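Local coordinates for protein cysteine desulfurase (Elizabethkingia anophelis NUHP1, PDB 5VPR) that carries a covalently bound pyridoxal phosphate and probably removes sulfur from L-cysteine for transfer to a carrier, leaving L-alanine, at residues A[310-315]-A[389-394]; A[14-19]-A[393-398]; A[183-188]-A[334-339]. All blocks are in the same frame, centred on the assembly; numbering follows the deposited sequence.

Overall arrangement
Interactions 1 and 2 are neighbours that share Tyr-393 and Asn-394, their centres about 9 Å apart, and both are largely buried. In interaction 1 the helix 305-324 meets the turn after strand 386-389 through a histidine-to-carbonyl bond and apolar contacts. Interaction 2 brings the N-terminal helix 12-17 to the next residues of the same chain stretch, combining a salt bridge, a helix cap and an aromatic pair. Interaction 3 is only partly buried and lies about 24 Å from interaction 2, centre to centre. It joins two loops chiefly through backbone bonds, linking the region of the seven-stranded sheet to that of the three-stranded antiparallel sheet 330-331, 341-345 and 386-389.

Interaction 1: residues A[310-315]-A[389-394]; sequences AHEHAL and SFAVYN
His-311 reaches from helix 305-324 into the turn formed by residues 391-394. Its CB points toward that turn, and with CG anti to the backbone N (chi1 177°) the ring is carried onward to two carbonyl groups. CD2 passes 3.3 Å from Val-392 O, CE1 lies 3.5 Å from Asn-394 O, and at the tip NE2 donates a hydrogen bond of 2.8 Å to Asn-394 O. The acceptor sits in the ring plane and the N-H...O angle is 157°. Leu-315 CG lies over one face of the imidazole, toward its rim.

Leu-315 also packs between helix and loop: CD1 approaches Asn-394 CB at 3.9 Å and Phe-390 CB at 4.1 Å, while Leu-315 CB lies over one face of the Phe-390 ring. Glu-312 extends alongside, OE1 passing 3.3 Å from Ala-391 CA, with OE2 hydrogen-bonded to His-214. Within the loop, Asn-394 OD1 accepts from Ala-391 N at 2.9 Å, a side-chain tie across a type I beta turn. A helix packed against the turn that leaves strand 386-389 fits the small C-terminal domain of a fold-type I, class-V pyridoxal phosphate enzyme.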
loop_
_atom_site.group_PDB
_atom_site.type_symbol
_atom_site.label_atom_id
_atom_site.label_comp_id
_atom_site.label_asym_id
_atom_site.label_seq_id
_atom_site.Cartn_x
_atom_site.Cartn_y
_atom_site.Cartn_z
ATOM N N ALA A 310 2.649 -11.578 -11.782
ATOM C CA ALA A 310 3.585 -12.110 -12.772
ATOM C C ALA A 310 4.097 -11.010 -13.689
ATOM O O ALA A 310 5.306 -10.911 -13.949
ATOM C CB ALA A 310 2.917 -13.214 -13.594
ATOM N N HIS A 311 3.186 -10.182 -14.200
ATOM C CA HIS A 311 3.591 -9.106 -15.094
ATOM C C HIS A 311 4.532 -8.137 -14.389
ATOM O O HIS A 311 5.555 -7.727 -14.956
ATOM C CB HIS A 311 2.355 -8.382 -15.616
ATOM C CG HIS A 311 2.670 -7.207 -16.484
ATOM N ND1 HIS A 311 3.214 -7.335 -17.743
ATOM C CD2 HIS A 311 2.525 -5.878 -16.271
ATOM C CE1 HIS A 311 3.388 -6.137 -18.272
ATOM N NE2 HIS A 311 2.973 -5.234 -17.399
ATOM N N GLU A 312 4.220 -7.788 -13.138
ATOM C CA GLU A 312 5.028 -6.815 -12.407
ATOM C C GLU A 312 6.379 -7.398 -12.032
ATOM O O GLU A 312 7.396 -6.694 -12.064
ATOM C CB GLU A 312 4.276 -6.330 -11.158
ATOM C CG GLU A 312 3.160 -5.360 -11.506
ATOM C CD GLU A 312 2.389 -4.812 -10.294
ATOM O OE1 GLU A 312 1.562 -3.905 -10.499
ATOM O OE2 GLU A 312 2.589 -5.281 -9.159
ATOM N N HIS A 313 6.410 -8.682 -11.672
ATOM C CA HIS A 313 7.690 -9.318 -11.411
ATOM C C HIS A 313 8.569 -9.330 -12.660
ATOM O O HIS A 313 9.794 -9.178 -12.563
ATOM C CB HIS A 313 7.461 -10.733 -10.887
ATOM C CG HIS A 313 8.723 -11.510 -10.683
ATOM N ND1 HIS A 313 9.378 -12.148 -11.714
ATOM C CD2 HIS A 313 9.451 -11.751 -9.567
ATOM C CE1 HIS A 313 10.455 -12.749 -11.242
ATOM N NE2 HIS A 313 10.521 -12.526 -9.942
ATOM N N ALA A 314 7.973 -9.497 -13.843
ATOM C CA ALA A 314 8.779 -9.476 -15.061
ATOM C C ALA A 314 9.256 -8.060 -15.383
ATOM O O ALA A 314 10.383 -7.869 -15.861
ATOM C CB ALA A 314 7.984 -10.066 -16.223
ATOM N N LEU A 315 8.418 -7.051 -15.125
ATOM C CA LEU A 315 8.847 -5.664 -15.300
ATOM C C LEU A 315 10.037 -5.354 -14.406
ATOM O O LEU A 315 11.027 -4.757 -14.844
ATOM C CB LEU A 315 7.692 -4.715 -14.984
ATOM C CG LEU A 315 6.512 -4.694 -15.953
ATOM C CD1 LEU A 315 5.408 -3.794 -15.403
ATOM C CD2 LEU A 315 6.964 -4.207 -17.318
ATOM N N SER A 389 8.783 2.791 -9.912
ATOM C CA SER A 389 7.847 1.832 -9.343
ATOM C C SER A 389 6.758 1.527 -10.360
ATOM O O SER A 389 6.286 2.421 -11.073
ATOM C CB SER A 389 7.232 2.344 -8.011
ATOM O OG SER A 389 6.715 3.671 -8.127
ATOM N N PHE A 390 6.352 0.260 -10.403
ATOM C CA PHE A 390 5.530 -0.273 -11.476
ATOM C C PHE A 390 4.114 -0.585 -11.012
ATOM O O PHE A 390 3.869 -0.915 -9.843
ATOM C CB PHE A 390 6.186 -1.528 -12.059
ATOM C CG PHE A 390 7.587 -1.290 -12.531
ATOM C CD1 PHE A 390 7.822 -0.515 -13.658
ATOM C CD2 PHE A 390 8.667 -1.804 -11.841
ATOM C CE1 PHE A 390 9.109 -0.271 -14.100
ATOM C CE2 PHE A 390 9.961 -1.569 -12.285
ATOM C CZ PHE A 390 10.178 -0.797 -13.414
ATOM N N ALA A 391 3.179 -0.449 -11.953
ATOM C CA ALA A 391 1.799 -0.894 -11.815
ATOM C C ALA A 391 1.473 -1.766 -13.023
ATOM O O ALA A 391 2.323 -2.003 -13.888
ATOM C CB ALA A 391 0.828 0.292 -11.684
ATOM N N VAL A 392 0.225 -2.232 -13.095
ATOM C CA VAL A 392 -0.123 -3.268 -14.066
ATOM C C VAL A 392 -0.062 -2.751 -15.497
ATOM O O VAL A 392 0.146 -3.533 -16.430
ATOM C CB VAL A 392 -1.513 -3.839 -13.734
ATOM C CG1 VAL A 392 -2.603 -2.787 -13.986
ATOM C CG2 VAL A 392 -1.770 -5.109 -14.531
ATOM N N TYR A 393 -0.228 -1.445 -15.708
ATOM C CA TYR A 393 -0.297 -0.897 -17.055
ATOM C C TYR A 393 1.072 -0.549 -17.634
ATOM O O TYR A 393 1.149 -0.154 -18.803
ATOM C CB TYR A 393 -1.197 0.350 -17.071
ATOM C CG TYR A 393 -1.026 1.239 -15.860
ATOM C CD1 TYR A 393 -2.064 1.406 -14.946
ATOM C CD2 TYR A 393 0.177 1.899 -15.619
ATOM C CE1 TYR A 393 -1.916 2.216 -13.822
ATOM C CE2 TYR A 393 0.339 2.716 -14.498
ATOM C CZ TYR A 393 -0.714 2.862 -13.600
ATOM O OH TYR A 393 -0.563 3.651 -12.474
ATOM N N ASN A 394 2.146 -0.682 -16.859
ATOM C CA ASN A 394 3.465 -0.341 -17.371
ATOM C C ASN A 394 3.981 -1.437 -18.306
ATOM O O ASN A 394 3.567 -2.600 -18.231
ATOM C CB ASN A 394 4.431 -0.096 -16.218
ATOM C CG ASN A 394 4.073 1.141 -15.424
ATOM O OD1 ASN A 394 4.002 1.113 -14.191
ATOM N ND2 ASN A 394 3.840 2.245 -16.130
#

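Interaction 2: residues A[14-19]-A[393-398]; sequences EIRSQF and YNTFEE
Arg-16 and Tyr-393 cross at about a right angle, with the guanidinium and phenol ring planes 75° apart. The arginine chain is bent at chi3 (64°), which brings NH1 back over the loop to donate to Tyr-393 O at 2.8 Å. That oxygen lies in the guanidinium plane, although the N-H arrives tilted from the carbonyl plane. Along the way Arg-16 CD rests on Thr-395 CG2 at 3.6 Å.

From the opposite direction comes Glu-398, its carboxylate nearly perpendicular to the guanidinium. NH1 forms a salt bridge with OE2 at 2.9 Å, meeting it from above the carboxylate plane, and a water is hydrogen-bonded to that same OE2. The glutamate is also half of a capping box that starts helix 396-413: Thr-395 OG1, at the N-cap, accepts from Glu-398 N, and Glu-398 OE1 accepts from Thr-395 N at 3.1 Å. Asn-394 ND2 reaches OE1 from the face opposite Thr-395 N, so the acid is held in orientation for the arginine.

Next to this polar cluster the aromatic pair is T-shaped. Tyr-393 presents its edge to Phe-19: Tyr-393 CD1 lies over the centre of the Phe-19 face, 3.6 Å from Phe-19 CE2, and the planes are at 65°. Ile-15 CG2 touches Tyr-393 CB at 4.4 Å, while the tyrosine hydroxyl is hydrogen-bonded to Asn-36 and Gln-41.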
loop_
_atom_site.group_PDB
_atom_site.type_symbol
_atom_site.label_atom_id
_atom_site.label_comp_id
_atom_site.label_asym_id
_atom_site.label_seq_id
_atom_site.Cartn_x
_atom_site.Cartn_y
_atom_site.Cartn_z
ATOM N N GLU A 14 -5.016 -4.152 -23.956
ATOM C CA GLU A 14 -6.377 -4.014 -23.456
ATOM C C GLU A 14 -6.375 -3.358 -22.082
ATOM O O GLU A 14 -7.237 -2.523 -21.781
ATOM C CB GLU A 14 -7.063 -5.380 -23.417
ATOM C CG GLU A 14 -8.582 -5.317 -23.313
ATOM C CD GLU A 14 -9.073 -5.060 -21.894
ATOM O OE1 GLU A 14 -8.301 -5.295 -20.939
ATOM O OE2 GLU A 14 -10.233 -4.624 -21.736
ATOM N N ILE A 15 -5.396 -3.707 -21.241
ATOM C CA ILE A 15 -5.302 -3.108 -19.911
ATOM C C ILE A 15 -5.069 -1.606 -20.022
ATOM O O ILE A 15 -5.765 -0.804 -19.387
ATOM C CB ILE A 15 -4.180 -3.778 -19.095
ATOM C CG1 ILE A 15 -4.473 -5.262 -18.839
ATOM C CG2 ILE A 15 -3.933 -3.014 -17.799
ATOM C CD1 ILE A 15 -5.822 -5.522 -18.265
ATOM N N ARG A 16 -4.073 -1.204 -20.828
ATOM C CA ARG A 16 -3.717 0.211 -20.924
ATOM C C ARG A 16 -4.857 1.037 -21.505
ATOM O O ARG A 16 -4.992 2.223 -21.178
ATOM C CB ARG A 16 -2.452 0.398 -21.780
ATOM C CG ARG A 16 -1.147 -0.003 -21.085
ATOM C CD ARG A 16 0.077 0.181 -21.981
ATOM N NE ARG A 16 0.320 1.578 -22.354
ATOM C CZ ARG A 16 1.005 2.450 -21.619
ATOM N NH1 ARG A 16 1.523 2.090 -20.447
ATOM N NH2 ARG A 16 1.168 3.692 -22.054
ATOM N N SER A 17 -5.676 0.439 -22.375
ATOM C CA SER A 17 -6.810 1.168 -22.934
ATOM C C SER A 17 -7.828 1.570 -21.870
ATOM O O SER A 17 -8.638 2.469 -22.112
ATOM C CB SER A 17 -7.483 0.326 -24.028
ATOM O OG SER A 17 -7.998 -0.884 -23.502
ATOM N N GLN A 18 -7.799 0.943 -20.692
ATOM C CA GLN A 18 -8.741 1.295 -19.636
ATOM C C GLN A 18 -8.306 2.510 -18.823
ATOM O O GLN A 18 -9.091 2.984 -17.997
ATOM C CB GLN A 18 -8.955 0.097 -18.695
ATOM C CG GLN A 18 -9.416 -1.174 -19.426
ATOM C CD GLN A 18 -9.596 -2.374 -18.504
ATOM O OE1 GLN A 18 -10.184 -2.269 -17.423
ATOM N NE2 GLN A 18 -9.097 -3.526 -18.938
ATOM N N PHE A 19 -7.096 3.036 -19.037
ATOM C CA PHE A 19 -6.571 4.123 -18.210
ATOM C C PHE A 19 -6.423 5.389 -19.036
ATOM O O PHE A 19 -5.403 5.566 -19.728
ATOM C CB PHE A 19 -5.229 3.726 -17.595
ATOM C CG PHE A 19 -5.353 2.657 -16.567
ATOM C CD1 PHE A 19 -5.419 1.326 -16.936
ATOM C CD2 PHE A 19 -5.438 2.986 -15.229
ATOM C CE1 PHE A 19 -5.560 0.334 -15.974
ATOM C CE2 PHE A 19 -5.577 2.007 -14.265
ATOM C CZ PHE A 19 -5.639 0.681 -14.634
ATOM N N TYR A 393 -0.228 -1.445 -15.708
ATOM C CA TYR A 393 -0.297 -0.897 -17.055
ATOM C C TYR A 393 1.072 -0.549 -17.634
ATOM O O TYR A 393 1.149 -0.154 -18.803
ATOM C CB TYR A 393 -1.197 0.350 -17.071
ATOM C CG TYR A 393 -1.026 1.239 -15.860
ATOM C CD1 TYR A 393 -2.064 1.406 -14.946
ATOM C CD2 TYR A 393 0.177 1.899 -15.619
ATOM C CE1 TYR A 393 -1.916 2.216 -13.822
ATOM C CE2 TYR A 393 0.339 2.716 -14.498
ATOM C CZ TYR A 393 -0.714 2.862 -13.600
ATOM O OH TYR A 393 -0.563 3.651 -12.474
ATOM N N ASN A 394 2.146 -0.682 -16.859
ATOM C CA ASN A 394 3.465 -0.341 -17.371
ATOM C C ASN A 394 3.981 -1.437 -18.306
ATOM O O ASN A 394 3.567 -2.600 -18.231
ATOM C CB ASN A 394 4.431 -0.096 -16.218
ATOM C CG ASN A 394 4.073 1.141 -15.424
ATOM O OD1 ASN A 394 4.002 1.113 -14.191
ATOM N ND2 ASN A 394 3.840 2.245 -16.130
ATOM N N THR A 395 4.888 -1.050 -19.209
ATOM C CA THR A 395 5.335 -1.919 -20.284
ATOM C C THR A 395 6.858 -2.034 -20.316
ATOM O O THR A 395 7.586 -1.189 -19.791
ATOM C CB THR A 395 4.857 -1.411 -21.657
ATOM O OG1 THR A 395 5.561 -0.207 -21.977
ATOM C CG2 THR A 395 3.366 -1.132 -21.649
ATOM N N PHE A 396 7.339 -3.093 -20.968
ATOM C CA PHE A 396 8.775 -3.203 -21.202
ATOM C C PHE A 396 9.278 -2.056 -22.078
ATOM O O PHE A 396 10.387 -1.551 -21.873
ATOM C CB PHE A 396 9.100 -4.561 -21.824
ATOM C CG PHE A 396 8.708 -5.722 -20.957
ATOM C CD1 PHE A 396 9.462 -6.050 -19.839
ATOM C CD2 PHE A 396 7.579 -6.474 -21.247
ATOM C CE1 PHE A 396 9.100 -7.112 -19.026
ATOM C CE2 PHE A 396 7.207 -7.538 -20.435
ATOM C CZ PHE A 396 7.969 -7.858 -19.325
ATOM N N GLU A 397 8.468 -1.618 -23.046
ATOM C CA GLU A 397 8.865 -0.470 -23.858
ATOM C C GLU A 397 9.071 0.769 -22.992
ATOM O O GLU A 397 9.971 1.577 -23.256
ATOM C CB GLU A 397 7.826 -0.202 -24.950
ATOM N N GLU A 398 8.268 0.921 -21.935
ATOM C CA GLU A 398 8.454 2.067 -21.052
ATOM C C GLU A 398 9.746 1.953 -20.253
ATOM O O GLU A 398 10.394 2.971 -19.977
ATOM C CB GLU A 398 7.262 2.217 -20.111
ATOM C CG GLU A 398 6.014 2.770 -20.780
ATOM C CD GLU A 398 4.830 2.818 -19.827
ATOM O OE1 GLU A 398 4.815 2.020 -18.862
ATOM O OE2 GLU A 398 3.916 3.647 -20.045
HETATM O O HOH W 1 4.118 5.407 -21.975
#

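Interaction 3: residues A[183-188]-A[334-339]; sequences LGIVNP and EKANRA
Leu-183 O lies at the edge of the Arg-338 guanidinium, near its plane, and comes closest to the aliphatic part of that chain, 3.2 Å from CD. Also at the edge and in plane is Glu-334 O, which takes a weak hydrogen bond from NH1. The remaining nitrogens are engaged as well: NE donates to Val-341 O and NH2 to Gln-320 OE1, so the group is fixed on several sides. A bend at chi3 (-46°) helps turn it toward these acceptors. Asn-337 offers the other flat group, and its amide ND2 settles 3.8 Å from Val-186 CB.

Two backbone bonds hold the loops together, around a single beta bridge between Ile-185 and Arg-338. Val-186 N donates to Asn-337 O at 2.9 Å, and Ala-339 N donates to Gly-184 O at 2.8 Å. Gly-184 O also receives a CA-H...O contact from Arg-338 at 3.1 Å. Gly-184 itself has a positive phi of 75°, a conformation that favours glycine.

Apolar contacts flank the bridge: Ile-185 CG1 meets Ala-336 CB at 4.0 Å, and Val-186 CG2 meets Ala-339 CB at 4.0 Å. This isolated bridge, too short to make a sheet, ties a loop of the large, seven-stranded part of the fold to one of the small antiparallel-sheet part. Arg-338 packs against Leu-316 of helix 305-324. The loop 183-188 follows strand 171-177 and ends at Pro-188, the N-cap of helix 189-199, while 334-339 lies in the loop between strands 330-331 and 341-345.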
loop_
_atom_site.group_PDB
_atom_site.type_symbol
_atom_site.label_atom_id
_atom_site.label_comp_id
_atom_site.label_asym_id
_atom_site.label_seq_id
_atom_site.Cartn_x
_atom_site.Cartn_y
_atom_site.Cartn_z
ATOM N N LEU A 183 12.040 1.123 -0.744
ATOM C CA LEU A 183 12.787 0.143 -1.517
ATOM C C LEU A 183 11.923 -0.974 -2.089
ATOM O O LEU A 183 12.396 -1.707 -2.962
ATOM C CB LEU A 183 13.902 -0.471 -0.656
ATOM C CG LEU A 183 14.977 0.482 -0.135
ATOM C CD1 LEU A 183 15.962 -0.261 0.753
ATOM C CD2 LEU A 183 15.712 1.156 -1.295
ATOM N N GLY A 184 10.679 -1.115 -1.643
ATOM C CA GLY A 184 9.844 -2.200 -2.122
ATOM C C GLY A 184 10.182 -3.559 -1.550
ATOM O O GLY A 184 9.743 -4.576 -2.089
ATOM N N ILE A 185 10.957 -3.615 -0.470
ATOM C CA ILE A 185 11.371 -4.903 0.076
ATOM C C ILE A 185 10.178 -5.597 0.714
ATOM O O ILE A 185 9.427 -4.993 1.485
ATOM C CB ILE A 185 12.526 -4.713 1.068
ATOM C CG1 ILE A 185 13.821 -4.484 0.273
ATOM C CG2 ILE A 185 12.640 -5.924 2.003
ATOM C CD1 ILE A 185 14.998 -3.981 1.069
ATOM N N VAL A 186 9.982 -6.867 0.369
ATOM C CA VAL A 186 8.933 -7.675 0.977
ATOM C C VAL A 186 9.452 -8.207 2.309
ATOM O O VAL A 186 10.370 -9.026 2.341
ATOM C CB VAL A 186 8.504 -8.817 0.055
ATOM C CG1 VAL A 186 7.465 -9.711 0.759
ATOM C CG2 VAL A 186 7.977 -8.253 -1.263
ATOM N N ASN A 187 8.860 -7.760 3.401
ATOM C CA ASN A 187 9.324 -8.198 4.708
ATOM C C ASN A 187 8.779 -9.588 5.041
ATOM O O ASN A 187 7.728 -9.991 4.536
ATOM C CB ASN A 187 8.914 -7.194 5.777
ATOM C CG ASN A 187 9.731 -5.921 5.701
ATOM O OD1 ASN A 187 10.956 -5.977 5.578
ATOM N ND2 ASN A 187 9.060 -4.763 5.736
ATOM N N PRO A 188 9.500 -10.361 5.852
ATOM C CA PRO A 188 9.066 -11.743 6.115
ATOM C C PRO A 188 7.960 -11.800 7.168
ATOM O O PRO A 188 8.155 -12.208 8.335
ATOM C CB PRO A 188 10.369 -12.408 6.568
ATOM C CG PRO A 188 11.098 -11.309 7.262
ATOM C CD PRO A 188 10.828 -10.084 6.430
ATOM N N GLU A 334 19.351 -4.951 -4.040
ATOM C CA GLU A 334 19.384 -5.626 -5.332
ATOM C C GLU A 334 19.052 -7.100 -5.197
ATOM O O GLU A 334 18.276 -7.653 -5.986
ATOM C CB GLU A 334 20.760 -5.460 -5.966
ATOM C CG GLU A 334 20.961 -6.322 -7.188
ATOM C CD GLU A 334 22.391 -6.303 -7.672
ATOM O OE1 GLU A 334 23.134 -5.373 -7.288
ATOM O OE2 GLU A 334 22.772 -7.225 -8.422
ATOM N N LYS A 335 19.639 -7.758 -4.211
ATOM C CA LYS A 335 19.415 -9.179 -4.036
ATOM C C LYS A 335 18.125 -9.486 -3.284
ATOM O O LYS A 335 17.777 -10.662 -3.145
ATOM C CB LYS A 335 20.610 -9.797 -3.309
ATOM N N ALA A 336 17.402 -8.482 -2.806
ATOM C CA ALA A 336 16.244 -8.736 -1.960
ATOM C C ALA A 336 14.995 -9.032 -2.786
ATOM O O ALA A 336 14.857 -8.592 -3.931
ATOM C CB ALA A 336 15.978 -7.543 -1.038
ATOM N N ASN A 337 14.080 -9.784 -2.178
ATOM C CA ASN A 337 12.751 -9.998 -2.738
ATOM C C ASN A 337 11.952 -8.698 -2.640
ATOM O O ASN A 337 11.760 -8.160 -1.544
ATOM C CB ASN A 337 12.071 -11.148 -1.986
ATOM C CG ASN A 337 10.613 -11.351 -2.377
ATOM O OD1 ASN A 337 10.181 -10.957 -3.461
ATOM N ND2 ASN A 337 9.846 -11.974 -1.483
ATOM N N ARG A 338 11.506 -8.170 -3.780
ATOM C CA ARG A 338 10.908 -6.847 -3.809
ATOM C C ARG A 338 9.636 -6.855 -4.640
ATOM O O ARG A 338 9.466 -7.675 -5.548
ATOM C CB ARG A 338 11.868 -5.789 -4.373
ATOM C CG ARG A 338 13.149 -5.641 -3.573
ATOM C CD ARG A 338 13.882 -4.360 -3.945
ATOM N NE ARG A 338 13.951 -4.164 -5.388
ATOM C CZ ARG A 338 14.782 -4.815 -6.193
ATOM N NH1 ARG A 338 15.619 -5.720 -5.704
ATOM N NH2 ARG A 338 14.767 -4.565 -7.491
ATOM N N ALA A 339 8.745 -5.927 -4.315
ATOM C CA ALA A 339 7.454 -5.791 -4.980
ATOM C C ALA A 339 7.431 -4.440 -5.687
ATOM O O ALA A 339 7.301 -3.396 -5.044
ATOM C CB ALA A 339 6.300 -5.925 -3.991
#